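Long-range contacts in aspergillopepsin-2 heavy chain (Aspergillus niger var. macrosporus, PDB 1Y43), which forms the heavy chain of an acid endopeptidase of the peptidase G1 (glutamic) family, which hydrolyses internal peptide bonds of proteins: residues 12-17 against 102-107; 19-24 against 42-47; 8-13 against 108-113; 63-68 against 77-82; 122-127 against 168-173. All coordinates share one frame; numbering follows the deposited sequence.

Contact 1. Residues 12-17 against 102-107; sequences GIDGDT and ETNAEW
The N104 carboxamide lies against the turn at D16 and T17, with OD1 toward its backbone N-H groups. OD1 of N104 accepts from D16 N at 2.9 Å and from T17 N at 2.8 Å, both donors coming from the same face of the amide plane, and the backbone N of C18 adds a weak bond. At the other end of the amide, N104 ND2 gives a straight bond (167°) of 2.7 Å to T17 OG1, which sits almost in the amide plane. The T17 hydroxyl is set between its own backbone N and carbonyl carbon (chi1 59°), within reach of that N-H. Bonds at both amide ends fix its flip.

The D14 carboxylate does the same from the other side, gathering backbone N-H groups of the loop leading into strand 104-114. OD2 takes E102 N at 2.8 Å through its syn lone pair, and C101 N as well. OD1 uses its syn lone pair for T103 N at 2.9 Å, while N104 N meets it nearly along the C-O bond. So many donors would probably stabilise a charged carboxylate.

Beyond this point regular antiparallel pairing begins, with G12 and E106 joined by two backbone bonds. Strand 4-13 here runs between 104-114 and 22-32; I13 packs on V67 of strand 62-69, and the far edge of 104-107 pairs with a strand of another protein chain.

Contact 2. Residues 19-24 against 42-47; sequences ETAILQ and YEWYPD
Y42 opens this end of the antiparallel beta hairpin of strands 22-32 and 35-45, its CA lying 3.6 Å from Q24 O while its ring stacks on H90. Next, E43 pairs with Q24 through two backbone bonds. Their extended side chains run side by side, amide and carboxylate planes 33° apart; water 2 accepts a hydrogen bond from Q24 NE2 and donates a weak one to E43 OE1. W44 turns to the other face of the sheet, where L23 CD1 touches W44 CE3 at 3.8 Å and A21 CB meets the indole near NE1. That NE1 donates to G98 O, and F92 packs edge-to-face with the ring, anchoring the indole in the interior. Y45 returns to the face of I22: Y45 CB and I22 CB are 3.8 Å apart, and CG1 of the isoleucine approaches the phenol obliquely. P46, after a cis peptide bond, turns the chain and sets its CB over the centre of the Y45 ring, 4.0 Å above the plane, and its CD 3.7 Å from T20 O.

Contact 3. Residues 8-13 against 108-113; sequences SAWVGI and IVEDFE
W10 and I108 leave the sheet on one face and run alongside each other, the indole flat against the branched carbon of the isoleucine: I108 CB stands 3.8 Å from the centroid of the six-membered ring, 19° off its normal, a CH-pi contact. W10 CG sits between the backbone N and the carbonyl carbon (chi1 52°), laying the ring along the neighbouring strand. The indole N-H thereby faces E110, whose extended chain crosses it with ring and carboxylate planes 62° apart. W10 NE1 donates to E110 OE1 at 3.0 Å; the oxygen uses its anti lone pair and lies tilted from the ring plane. S8 OG is at the indole edge, 3.5 Å from E110 CB, and water 3 joins it to the same carboxylate, weakly on that side. On the reverse face A9 CB meets V109 CG2. Four backbone bonds at S8-E110 and W10-I108 knit the antiparallel pair. The other edge of 8-13 bonds to strand 22-32, and another protein chain continues the sheet past 108-110.

Contact 4. Residues 63-68 against 77-82; sequences IKVTVE and ATVENL. With SO4 (sulfate ion), chain G.
K64 and E80 form one rung of an antiparallel beta hairpin, strands 62-69 and 74-81, joined by two backbone bonds; T66 and T78 form the next. The two faces of this ladder differ sharply.

The face of I63, V65, V67, A77 and V79 is the packed one. V65 and V79 point the same way, with V65 CG1 4.1 Å from V79 CG2. The other methyl of V79, CG1, which stands opposite its backbone N (chi1 174°), reaches along to I63 CG2 at 4.0 Å. I63 turns its tip across to N81, where CD1 rests 3.7 Å from N81 CG; the amide beyond is tied to T56, D61 and T84. This side is pressed onto V11, I13, L23 and T25, so the hairpin supplies part of the core of a beta sandwich. Along its outer edge, 63-68 pairs with a strand of another protein chain.

The face of K64, T66, T78 and E80 is looser. T66 CB and T78 CB stay 4.4 Å apart, and T78 OG1 bonds instead to T89. The side-chain ends also stay apart, K64 NZ 5.0 Å from E80 OE1, with a sulfate, probably from the crystallisation liquor, lying beside both. The extended K64 chain carries NZ to a hydrogen bond with sulfate O2 at 3.0 Å and a weak one to O4, while E80 OE2 lies 2.9 Å from O1.

Contact 5. Residues 122-127 against 168-173; sequences ADFGSV and VTVTYV
Y172 lies across D123 at the start of an antiparallel ladder between strands 126-136 and 168-172, neighbours in one sheet of the beta sandwich. D123 CA sits over the centre of the phenol ring, 3.7 Å from the centroid and only 10° off the normal. The carboxylate follows the same face, its plane 24° from that of the ring, with OD1 3.3 Å from Y172 CD2.

F124 meets the tyrosine at CB and at the ring edge. Y172 CB lies over the F124 face, and the phenol turns its edge to that face in a T-shaped pair, planes at 80° and centroids 5.9 Å apart. At its own edge the F124 ring has V170 O in plane, and its CZ meets V170 CG1 at 4.0 Å. Behind it, V109 of strand 104-114 and A7 of strand 4-13 back the ring, so the contact reaches across to the other sheet.

Ladder bonds hold the strands in register: V127 and V170 exchange two, and Y172 N donates to G125 O. On the opposite face from V170, S126 OG and T171 OG1 share a hydrogen bond. Water 4 donates to both G125 O and Y172 O. Further out, an Asx turn probably helps hold the aspartate in its stacked pose: D123 OD1, met nearly along its C-O bond, accepts from G125 N at 3.0 Å.

From the N terminus, strand 4-13 comes first and serves two contacts: 8-13 returns to 108-113 in contact 3, and 12-17 to 102-107 in contact 1, a loop lying within that of contact 3 and sharing G12 and I13 with it. Inside both loops nest the hairpins of contact 2 and contact 4, one after the other. I13 N probably donates to L23 O (2.9 Å), linking contact 2 to the strand, and V67 of contact 4 packs on I13 and G12. Contact 5 opens after the others have closed; V109 joins it to contact 3, but it touches neither contact 2 nor contact 4. One face of strands 4-13 and 104-114 carries both hairpin 62-81 and the C-terminal sheet.

Contact 1. Residues 12-17 against 102-107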
# COMPACT_ATOMS: atom_id res chain seq x y z
N GLY B 12 2.97 1.86 3.96
CA GLY B 12 3.62 3.14 4.00
C GLY B 12 3.62 3.83 5.34
O GLY B 12 3.02 3.35 6.31
N ILE B 13 4.39 4.91 5.40
CA ILE B 13 4.50 5.76 6.58
C ILE B 13 3.97 7.14 6.18
O ILE B 13 4.34 7.68 5.12
CB ILE B 13 5.98 5.89 7.03
CG1 ILE B 13 6.49 4.52 7.50
CG2 ILE B 13 6.12 6.94 8.14
CD1 ILE B 13 7.97 4.49 7.88
N ASP B 14 3.06 7.66 7.00
CA ASP B 14 2.45 8.98 6.83
C ASP B 14 1.46 9.13 5.69
O ASP B 14 1.10 8.15 5.04
CB ASP B 14 3.54 10.06 6.82
CG ASP B 14 4.27 10.15 8.15
OD1 ASP B 14 3.64 9.89 9.19
OD2 ASP B 14 5.47 10.48 8.16
N GLY B 15 0.92 10.33 5.55
CA GLY B 15 -0.05 10.58 4.50
C GLY B 15 -1.49 10.75 4.97
O GLY B 15 -2.31 11.24 4.21
N ASP B 16 -1.80 10.34 6.20
CA ASP B 16 -3.17 10.48 6.69
C ASP B 16 -3.29 11.73 7.57
O ASP B 16 -4.03 12.65 7.23
CB ASP B 16 -3.63 9.23 7.45
CG ASP B 16 -5.08 9.31 7.90
OD1 ASP B 16 -5.81 10.23 7.48
OD2 ASP B 16 -5.49 8.45 8.69
N THR B 17 -2.60 11.76 8.71
CA THR B 17 -2.62 12.93 9.58
C THR B 17 -1.35 13.76 9.41
O THR B 17 -1.19 14.83 10.00
CB THR B 17 -2.79 12.56 11.08
OG1 THR B 17 -1.73 11.70 11.49
CG2 THR B 17 -4.12 11.85 11.30
N GLU B 102 6.32 10.69 10.81
CA GLU B 102 6.40 9.37 11.42
C GLU B 102 5.23 9.12 12.38
O GLU B 102 5.36 8.43 13.39
CB GLU B 102 7.77 9.14 12.08
CG GLU B 102 8.90 9.18 11.07
CD GLU B 102 10.27 8.89 11.66
OE1 GLU B 102 10.43 8.85 12.89
OE2 GLU B 102 11.20 8.68 10.85
N THR B 103 4.07 9.66 12.01
CA THR B 103 2.87 9.53 12.83
C THR B 103 1.84 8.53 12.30
O THR B 103 0.89 8.21 13.00
CB THR B 103 2.19 10.90 13.08
OG1 THR B 103 1.89 11.52 11.83
CG2 THR B 103 3.12 11.81 13.90
N ASN B 104 2.00 8.07 11.06
CA ASN B 104 1.05 7.08 10.52
C ASN B 104 1.82 5.89 9.92
O ASN B 104 2.88 6.07 9.32
CB ASN B 104 0.21 7.64 9.37
CG ASN B 104 -0.41 8.97 9.67
OD1 ASN B 104 -0.59 9.78 8.76
ND2 ASN B 104 -0.81 9.19 10.92
N ALA B 105 1.29 4.68 10.13
CA ALA B 105 1.85 3.45 9.56
C ALA B 105 0.59 2.81 8.98
O ALA B 105 -0.41 2.71 9.68
CB ALA B 105 2.45 2.55 10.65
N GLU B 106 0.62 2.39 7.73
CA GLU B 106 -0.59 1.84 7.12
C GLU B 106 -0.40 0.72 6.10
O GLU B 106 0.69 0.57 5.55
CB GLU B 106 -1.40 2.99 6.48
CG GLU B 106 -0.70 3.72 5.33
CD GLU B 106 0.03 5.01 5.75
OE1 GLU B 106 -0.16 5.50 6.87
OE2 GLU B 106 0.82 5.51 4.93
N TRP B 107 -1.47 -0.06 5.92
CA TRP B 107 -1.57 -1.19 4.99
C TRP B 107 -2.81 -0.80 4.19
O TRP B 107 -3.93 -0.84 4.72
CB TRP B 107 -1.80 -2.49 5.76
CG TRP B 107 -0.66 -2.82 6.70
CD1 TRP B 107 0.45 -3.56 6.41
CD2 TRP B 107 -0.53 -2.38 8.06
NE1 TRP B 107 1.27 -3.60 7.53
CE2 TRP B 107 0.70 -2.90 8.54
CE3 TRP B 107 -1.33 -1.61 8.91
CZ2 TRP B 107 1.15 -2.65 9.85
CZ3 TRP B 107 -0.87 -1.36 10.21
CH2 TRP B 107 0.36 -1.88 10.66
O HOH W 1 -0.70 12.46 13.78

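Contact 2. Residues 19-24 against 42-47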
# COMPACT_ATOMS: atom_id res chain seq x y z
N GLU B 19 0.69 15.48 6.49
CA GLU B 19 0.51 15.88 5.10
C GLU B 19 1.73 16.20 4.24
O GLU B 19 1.60 16.37 3.04
CB GLU B 19 -0.40 17.11 5.02
CG GLU B 19 -1.51 17.16 6.05
CD GLU B 19 -2.60 16.14 5.79
OE1 GLU B 19 -2.93 15.88 4.61
OE2 GLU B 19 -3.14 15.60 6.79
N THR B 20 2.90 16.29 4.84
CA THR B 20 4.07 16.68 4.08
C THR B 20 4.79 15.61 3.25
O THR B 20 5.57 15.95 2.35
CB THR B 20 5.05 17.40 5.01
OG1 THR B 20 5.24 16.59 6.19
CG2 THR B 20 4.46 18.76 5.45
N ALA B 21 4.52 14.33 3.52
CA ALA B 21 5.15 13.25 2.78
C ALA B 21 4.51 11.91 3.04
O ALA B 21 3.72 11.76 3.97
CB ALA B 21 6.63 13.16 3.13
N ILE B 22 4.84 10.96 2.17
CA ILE B 22 4.41 9.58 2.29
C ILE B 22 5.53 8.74 1.71
O ILE B 22 5.96 8.97 0.58
CB ILE B 22 3.16 9.21 1.47
CG1 ILE B 22 2.04 10.22 1.64
CG2 ILE B 22 2.68 7.82 1.91
CD1 ILE B 22 0.76 9.85 0.91
N LEU B 23 6.04 7.81 2.51
CA LEU B 23 7.06 6.87 2.05
C LEU B 23 6.24 5.59 1.83
O LEU B 23 5.71 5.01 2.80
CB LEU B 23 8.14 6.66 3.11
CG LEU B 23 9.07 5.45 2.93
CD1 LEU B 23 9.74 5.43 1.55
CD2 LEU B 23 10.11 5.44 4.03
N GLN B 24 6.15 5.12 0.59
CA GLN B 24 5.31 3.96 0.30
C GLN B 24 5.85 3.12 -0.84
O GLN B 24 6.64 3.58 -1.66
CB GLN B 24 3.91 4.44 -0.08
CG GLN B 24 3.95 5.51 -1.17
CD GLN B 24 2.60 6.13 -1.49
OE1 GLN B 24 1.53 5.61 -1.15
NE2 GLN B 24 2.68 7.24 -2.19
N TYR B 42 7.67 2.38 -6.18
CA TYR B 42 8.01 3.04 -4.91
C TYR B 42 7.71 4.52 -5.09
O TYR B 42 7.67 5.02 -6.22
CB TYR B 42 9.48 2.86 -4.52
CG TYR B 42 10.46 3.44 -5.52
CD1 TYR B 42 10.82 4.80 -5.48
CD2 TYR B 42 11.02 2.64 -6.51
CE1 TYR B 42 11.70 5.33 -6.41
CE2 TYR B 42 11.91 3.15 -7.45
CZ TYR B 42 12.24 4.50 -7.39
OH TYR B 42 13.12 5.00 -8.32
N GLU B 43 7.53 5.22 -3.98
CA GLU B 43 7.26 6.65 -4.04
C GLU B 43 7.50 7.33 -2.72
O GLU B 43 7.17 6.79 -1.66
CB GLU B 43 5.80 6.90 -4.46
CG GLU B 43 5.41 8.39 -4.43
CD GLU B 43 4.10 8.70 -5.14
OE1 GLU B 43 3.27 7.78 -5.35
OE2 GLU B 43 3.92 9.87 -5.53
N TRP B 44 8.14 8.48 -2.78
CA TRP B 44 8.32 9.30 -1.60
C TRP B 44 7.58 10.59 -1.97
O TRP B 44 8.15 11.52 -2.55
CB TRP B 44 9.80 9.58 -1.29
CG TRP B 44 10.00 10.27 0.06
CD1 TRP B 44 9.40 11.43 0.50
CD2 TRP B 44 10.81 9.82 1.14
NE1 TRP B 44 9.79 11.71 1.77
CE2 TRP B 44 10.66 10.74 2.20
CE3 TRP B 44 11.66 8.71 1.32
CZ2 TRP B 44 11.32 10.59 3.43
CZ3 TRP B 44 12.31 8.56 2.54
CH2 TRP B 44 12.14 9.50 3.58
N TYR B 45 6.27 10.58 -1.74
CA TYR B 45 5.42 11.73 -2.03
C TYR B 45 6.00 12.94 -1.30
O TYR B 45 6.40 12.82 -0.15
CB TYR B 45 4.00 11.41 -1.55
CG TYR B 45 3.01 12.54 -1.67
CD1 TYR B 45 2.89 13.50 -0.66
CD2 TYR B 45 2.20 12.65 -2.79
CE1 TYR B 45 1.97 14.55 -0.77
CE2 TYR B 45 1.27 13.69 -2.91
CZ TYR B 45 1.16 14.64 -1.89
OH TYR B 45 0.27 15.69 -2.01
N PRO B 46 5.93 14.15 -1.90
CA PRO B 46 5.37 14.56 -3.19
C PRO B 46 6.10 14.28 -4.49
O PRO B 46 5.68 14.79 -5.54
CB PRO B 46 5.12 16.05 -2.99
CG PRO B 46 6.29 16.45 -2.21
CD PRO B 46 6.43 15.34 -1.17
N ASP B 47 7.19 13.53 -4.46
CA ASP B 47 7.87 13.18 -5.71
C ASP B 47 6.97 12.14 -6.40
O ASP B 47 6.04 11.60 -5.79
CB ASP B 47 9.24 12.56 -5.40
CG ASP B 47 10.18 12.51 -6.61
OD1 ASP B 47 9.79 12.87 -7.74
OD2 ASP B 47 11.34 12.09 -6.41
O HOH W 2 0.97 8.77 -3.36

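Contact 3. Residues 8-13 against 108-113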
# COMPACT_ATOMS: atom_id res chain seq x y z
N SER B 8 -4.43 -0.80 -6.25
CA SER B 8 -3.05 -0.94 -5.78
C SER B 8 -3.07 -1.38 -4.31
O SER B 8 -4.05 -1.13 -3.59
CB SER B 8 -2.31 0.39 -5.92
OG SER B 8 -2.82 1.35 -4.99
N ALA B 9 -2.01 -2.04 -3.88
CA ALA B 9 -1.88 -2.46 -2.49
C ALA B 9 -0.48 -2.02 -2.10
O ALA B 9 0.49 -2.28 -2.83
CB ALA B 9 -2.00 -3.97 -2.37
N TRP B 10 -0.36 -1.36 -0.96
CA TRP B 10 0.93 -0.88 -0.51
C TRP B 10 1.01 -0.71 1.01
O TRP B 10 -0.01 -0.77 1.70
CB TRP B 10 1.23 0.47 -1.19
CG TRP B 10 0.14 1.50 -1.07
CD1 TRP B 10 -0.91 1.70 -1.94
CD2 TRP B 10 0.02 2.52 -0.07
NE1 TRP B 10 -1.65 2.78 -1.54
CE2 TRP B 10 -1.10 3.30 -0.39
CE3 TRP B 10 0.77 2.84 1.08
CZ2 TRP B 10 -1.50 4.40 0.38
CZ3 TRP B 10 0.36 3.94 1.85
CH2 TRP B 10 -0.76 4.70 1.49
N VAL B 11 2.23 -0.56 1.52
CA VAL B 11 2.44 -0.26 2.93
C VAL B 11 3.17 1.08 2.92
O VAL B 11 3.89 1.42 1.96
CB VAL B 11 3.29 -1.32 3.69
CG1 VAL B 11 2.56 -2.63 3.73
CG2 VAL B 11 4.68 -1.44 3.09
N GLY B 12 2.97 1.86 3.96
CA GLY B 12 3.62 3.14 4.00
C GLY B 12 3.62 3.83 5.34
O GLY B 12 3.02 3.35 6.31
N ILE B 13 4.39 4.91 5.40
CA ILE B 13 4.50 5.76 6.58
C ILE B 13 3.97 7.14 6.18
O ILE B 13 4.34 7.68 5.12
CB ILE B 13 5.98 5.89 7.03
CG1 ILE B 13 6.49 4.52 7.50
CG2 ILE B 13 6.12 6.94 8.14
CD1 ILE B 13 7.97 4.49 7.88
N ILE B 108 -2.62 -0.45 2.92
CA ILE B 108 -3.71 0.09 2.11
C ILE B 108 -3.92 -0.49 0.71
O ILE B 108 -2.98 -0.93 0.06
CB ILE B 108 -3.44 1.63 1.91
CG1 ILE B 108 -3.34 2.36 3.26
CG2 ILE B 108 -4.47 2.28 1.00
CD1 ILE B 108 -4.66 2.47 4.02
N VAL B 109 -5.20 -0.57 0.32
CA VAL B 109 -5.60 -0.94 -1.04
C VAL B 109 -6.22 0.39 -1.51
O VAL B 109 -7.15 0.93 -0.90
CB VAL B 109 -6.62 -2.09 -1.09
CG1 VAL B 109 -7.13 -2.27 -2.51
CG2 VAL B 109 -5.97 -3.39 -0.63
N GLU B 110 -5.68 0.93 -2.60
CA GLU B 110 -6.12 2.23 -3.08
C GLU B 110 -6.65 2.31 -4.50
O GLU B 110 -6.26 1.52 -5.37
CB GLU B 110 -4.93 3.20 -2.96
CG GLU B 110 -5.16 4.58 -3.56
CD GLU B 110 -3.98 5.52 -3.41
OE1 GLU B 110 -2.97 5.17 -2.76
OE2 GLU B 110 -4.05 6.64 -3.95
N ASP B 111 -7.57 3.25 -4.70
CA ASP B 111 -8.09 3.55 -6.02
C ASP B 111 -7.27 4.82 -6.33
O ASP B 111 -7.58 5.90 -5.83
CB ASP B 111 -9.59 3.86 -5.97
CG ASP B 111 -10.18 4.11 -7.36
OD1 ASP B 111 -9.42 4.07 -8.34
OD2 ASP B 111 -11.39 4.35 -7.47
N PHE B 112 -6.20 4.67 -7.09
CA PHE B 112 -5.31 5.79 -7.39
C PHE B 112 -5.79 6.76 -8.47
O PHE B 112 -6.65 6.44 -9.28
CB PHE B 112 -3.89 5.27 -7.68
CG PHE B 112 -3.80 4.29 -8.82
CD1 PHE B 112 -3.64 4.74 -10.12
CD2 PHE B 112 -3.85 2.91 -8.58
CE1 PHE B 112 -3.51 3.84 -11.18
CE2 PHE B 112 -3.71 2.00 -9.63
CZ PHE B 112 -3.54 2.47 -10.94
N GLU B 113 -5.24 7.97 -8.46
CA GLU B 113 -5.61 8.99 -9.45
C GLU B 113 -4.96 8.67 -10.78
O GLU B 113 -3.80 8.25 -10.83
CB GLU B 113 -5.09 10.36 -9.04
CG GLU B 113 -5.49 10.78 -7.67
CD GLU B 113 -4.36 11.50 -6.95
OE1 GLU B 113 -3.18 11.30 -7.34
OE2 GLU B 113 -4.65 12.25 -5.98
O HOH W 3 -1.43 4.01 -5.60

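Contact 4. Residues 63-68 against 77-82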
# COMPACT_ATOMS: atom_id res chain seq x y z
N ILE B 63 4.10 -11.68 -2.09
CA ILE B 63 4.93 -10.49 -2.07
C ILE B 63 5.10 -9.97 -0.65
O ILE B 63 4.16 -10.02 0.15
CB ILE B 63 4.25 -9.37 -2.89
CG1 ILE B 63 3.98 -9.84 -4.32
CG2 ILE B 63 5.08 -8.10 -2.87
CD1 ILE B 63 5.19 -10.32 -5.09
N LYS B 64 6.31 -9.53 -0.31
CA LYS B 64 6.55 -8.93 1.00
C LYS B 64 7.04 -7.51 0.71
O LYS B 64 8.00 -7.31 -0.04
CB LYS B 64 7.61 -9.70 1.79
CG LYS B 64 7.88 -9.09 3.16
CD LYS B 64 8.82 -9.96 3.97
CE LYS B 64 9.16 -9.33 5.32
NZ LYS B 64 10.27 -10.10 5.99
N VAL B 65 6.33 -6.52 1.24
CA VAL B 65 6.71 -5.13 1.05
C VAL B 65 7.13 -4.50 2.38
O VAL B 65 6.49 -4.73 3.41
CB VAL B 65 5.56 -4.29 0.42
CG1 VAL B 65 5.41 -4.63 -1.05
CG2 VAL B 65 4.24 -4.52 1.17
N THR B 66 8.14 -3.64 2.32
CA THR B 66 8.66 -2.99 3.51
C THR B 66 9.17 -1.58 3.22
O THR B 66 9.83 -1.37 2.21
CB THR B 66 9.89 -3.78 4.03
OG1 THR B 66 9.52 -5.13 4.30
CG2 THR B 66 10.48 -3.14 5.28
N VAL B 67 8.81 -0.63 4.08
CA VAL B 67 9.37 0.72 3.99
C VAL B 67 10.05 0.95 5.35
O VAL B 67 9.57 0.49 6.39
CB VAL B 67 8.34 1.87 3.73
CG1 VAL B 67 7.81 1.79 2.30
CG2 VAL B 67 7.23 1.88 4.75
N GLU B 68 11.19 1.62 5.32
CA GLU B 68 11.96 1.92 6.52
C GLU B 68 12.46 3.35 6.41
O GLU B 68 12.91 3.79 5.35
CB GLU B 68 13.16 0.97 6.62
CG GLU B 68 12.82 -0.50 6.86
CD GLU B 68 14.06 -1.41 6.87
OE1 GLU B 68 15.20 -0.88 6.85
OE2 GLU B 68 13.90 -2.66 6.89
N ALA B 77 12.67 1.54 0.30
CA ALA B 77 11.45 0.84 -0.05
C ALA B 77 11.92 -0.48 -0.64
O ALA B 77 12.79 -0.49 -1.52
CB ALA B 77 10.66 1.63 -1.08
N THR B 78 11.33 -1.58 -0.18
CA THR B 78 11.71 -2.90 -0.66
C THR B 78 10.51 -3.75 -1.03
O THR B 78 9.49 -3.77 -0.32
CB THR B 78 12.50 -3.65 0.43
OG1 THR B 78 13.70 -2.92 0.73
CG2 THR B 78 12.84 -5.08 -0.03
N VAL B 79 10.62 -4.42 -2.18
CA VAL B 79 9.59 -5.32 -2.68
C VAL B 79 10.27 -6.67 -2.94
O VAL B 79 11.25 -6.76 -3.69
CB VAL B 79 8.95 -4.84 -4.02
CG1 VAL B 79 7.98 -5.90 -4.56
CG2 VAL B 79 8.22 -3.51 -3.81
N GLU B 80 9.80 -7.69 -2.25
CA GLU B 80 10.36 -9.01 -2.41
C GLU B 80 9.29 -9.95 -2.91
O GLU B 80 8.19 -10.00 -2.36
CB GLU B 80 10.87 -9.53 -1.08
CG GLU B 80 11.48 -10.91 -1.17
CD GLU B 80 11.97 -11.44 0.18
OE1 GLU B 80 11.56 -10.90 1.24
OE2 GLU B 80 12.74 -12.43 0.18
N ASN B 81 9.59 -10.64 -4.00
CA ASN B 81 8.66 -11.62 -4.54
C ASN B 81 9.15 -12.94 -3.95
O ASN B 81 10.14 -13.52 -4.41
CB ASN B 81 8.72 -11.66 -6.06
CG ASN B 81 7.68 -12.58 -6.65
OD1 ASN B 81 7.33 -13.60 -6.06
ND2 ASN B 81 7.18 -12.22 -7.82
N LEU B 82 8.49 -13.40 -2.89
CA LEU B 82 8.88 -14.62 -2.20
C LEU B 82 8.79 -15.85 -3.08
O LEU B 82 9.62 -16.75 -2.97
CB LEU B 82 8.04 -14.80 -0.94
CG LEU B 82 8.16 -13.61 0.03
CD1 LEU B 82 7.26 -13.81 1.23
CD2 LEU B 82 9.60 -13.47 0.47
S SO4 G . 12.92 -11.87 4.30
O1 SO4 G . 13.50 -12.46 3.03
O2 SO4 G . 11.54 -12.45 4.52
O3 SO4 G . 13.80 -12.22 5.48
O4 SO4 G . 12.82 -10.37 4.17

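Contact 5. Residues 122-127 against 168-173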
# COMPACT_ATOMS: atom_id res chain seq x y z
N ALA B 122 -10.86 -1.75 -9.94
CA ALA B 122 -10.95 -3.17 -10.24
C ALA B 122 -11.53 -4.04 -9.11
O ALA B 122 -11.38 -3.72 -7.93
CB ALA B 122 -9.57 -3.70 -10.62
N ASP B 123 -12.20 -5.12 -9.49
CA ASP B 123 -12.71 -6.08 -8.52
C ASP B 123 -11.53 -7.04 -8.33
O ASP B 123 -11.22 -7.86 -9.20
CB ASP B 123 -13.92 -6.85 -9.06
CG ASP B 123 -14.46 -7.87 -8.07
OD1 ASP B 123 -13.79 -8.18 -7.06
OD2 ASP B 123 -15.57 -8.37 -8.30
N PHE B 124 -10.85 -6.91 -7.20
CA PHE B 124 -9.68 -7.73 -6.87
C PHE B 124 -10.02 -8.91 -5.95
O PHE B 124 -9.12 -9.59 -5.46
CB PHE B 124 -8.61 -6.86 -6.20
CG PHE B 124 -9.15 -6.02 -5.06
CD1 PHE B 124 -9.27 -6.55 -3.78
CD2 PHE B 124 -9.58 -4.72 -5.28
CE1 PHE B 124 -9.82 -5.80 -2.74
CE2 PHE B 124 -10.13 -3.96 -4.24
CZ PHE B 124 -10.25 -4.50 -2.98
N GLY B 125 -11.31 -9.12 -5.68
CA GLY B 125 -11.72 -10.19 -4.80
C GLY B 125 -11.44 -9.78 -3.38
O GLY B 125 -12.22 -9.06 -2.76
N SER B 126 -10.27 -10.16 -2.88
CA SER B 126 -9.88 -9.82 -1.52
C SER B 126 -8.36 -9.76 -1.47
O SER B 126 -7.68 -10.41 -2.28
CB SER B 126 -10.40 -10.89 -0.56
OG SER B 126 -10.39 -10.42 0.76
N VAL B 127 -7.83 -8.91 -0.60
CA VAL B 127 -6.38 -8.80 -0.40
C VAL B 127 -6.18 -8.90 1.11
O VAL B 127 -6.84 -8.20 1.88
CB VAL B 127 -5.80 -7.44 -0.89
CG1 VAL B 127 -4.36 -7.29 -0.42
CG2 VAL B 127 -5.84 -7.36 -2.41
N VAL B 168 -4.63 -7.68 7.97
CA VAL B 168 -5.60 -6.71 7.48
C VAL B 168 -6.19 -7.33 6.21
O VAL B 168 -5.43 -7.71 5.32
CB VAL B 168 -4.92 -5.38 7.11
CG1 VAL B 168 -5.96 -4.38 6.60
CG2 VAL B 168 -4.16 -4.81 8.30
N THR B 169 -7.51 -7.45 6.13
CA THR B 169 -8.15 -8.01 4.95
C THR B 169 -9.08 -6.97 4.34
O THR B 169 -9.90 -6.39 5.06
CB THR B 169 -8.98 -9.28 5.29
OG1 THR B 169 -8.11 -10.31 5.78
CG2 THR B 169 -9.73 -9.78 4.07
N VAL B 170 -8.91 -6.70 3.06
CA VAL B 170 -9.75 -5.76 2.33
C VAL B 170 -10.48 -6.56 1.27
O VAL B 170 -9.85 -7.23 0.44
CB VAL B 170 -8.93 -4.64 1.62
CG1 VAL B 170 -9.86 -3.68 0.87
CG2 VAL B 170 -8.08 -3.88 2.62
N THR B 171 -11.81 -6.52 1.31
CA THR B 171 -12.63 -7.26 0.36
C THR B 171 -13.42 -6.30 -0.54
O THR B 171 -13.95 -5.28 -0.08
CB THR B 171 -13.62 -8.17 1.08
OG1 THR B 171 -12.91 -9.02 1.99
CG2 THR B 171 -14.37 -9.01 0.07
N TYR B 172 -13.45 -6.61 -1.83
CA TYR B 172 -14.19 -5.79 -2.77
C TYR B 172 -15.69 -6.08 -2.63
O TYR B 172 -16.10 -7.23 -2.51
CB TYR B 172 -13.70 -6.06 -4.20
CG TYR B 172 -14.46 -5.26 -5.25
CD1 TYR B 172 -14.03 -4.00 -5.63
CD2 TYR B 172 -15.62 -5.76 -5.83
CE1 TYR B 172 -14.73 -3.24 -6.55
CE2 TYR B 172 -16.34 -5.02 -6.76
CZ TYR B 172 -15.87 -3.74 -7.11
OH TYR B 172 -16.55 -2.99 -8.03
N VAL B 173 -16.48 -5.02 -2.63
CA VAL B 173 -17.93 -5.08 -2.51
C VAL B 173 -18.54 -4.51 -3.80
O VAL B 173 -18.17 -3.38 -4.17
CB VAL B 173 -18.43 -4.21 -1.31
CG1 VAL B 173 -19.91 -4.28 -1.18
CG2 VAL B 173 -17.77 -4.62 -0.02
OXT VAL B 173 -19.37 -5.19 -4.43
O HOH W 4 -15.01 -9.63 -3.67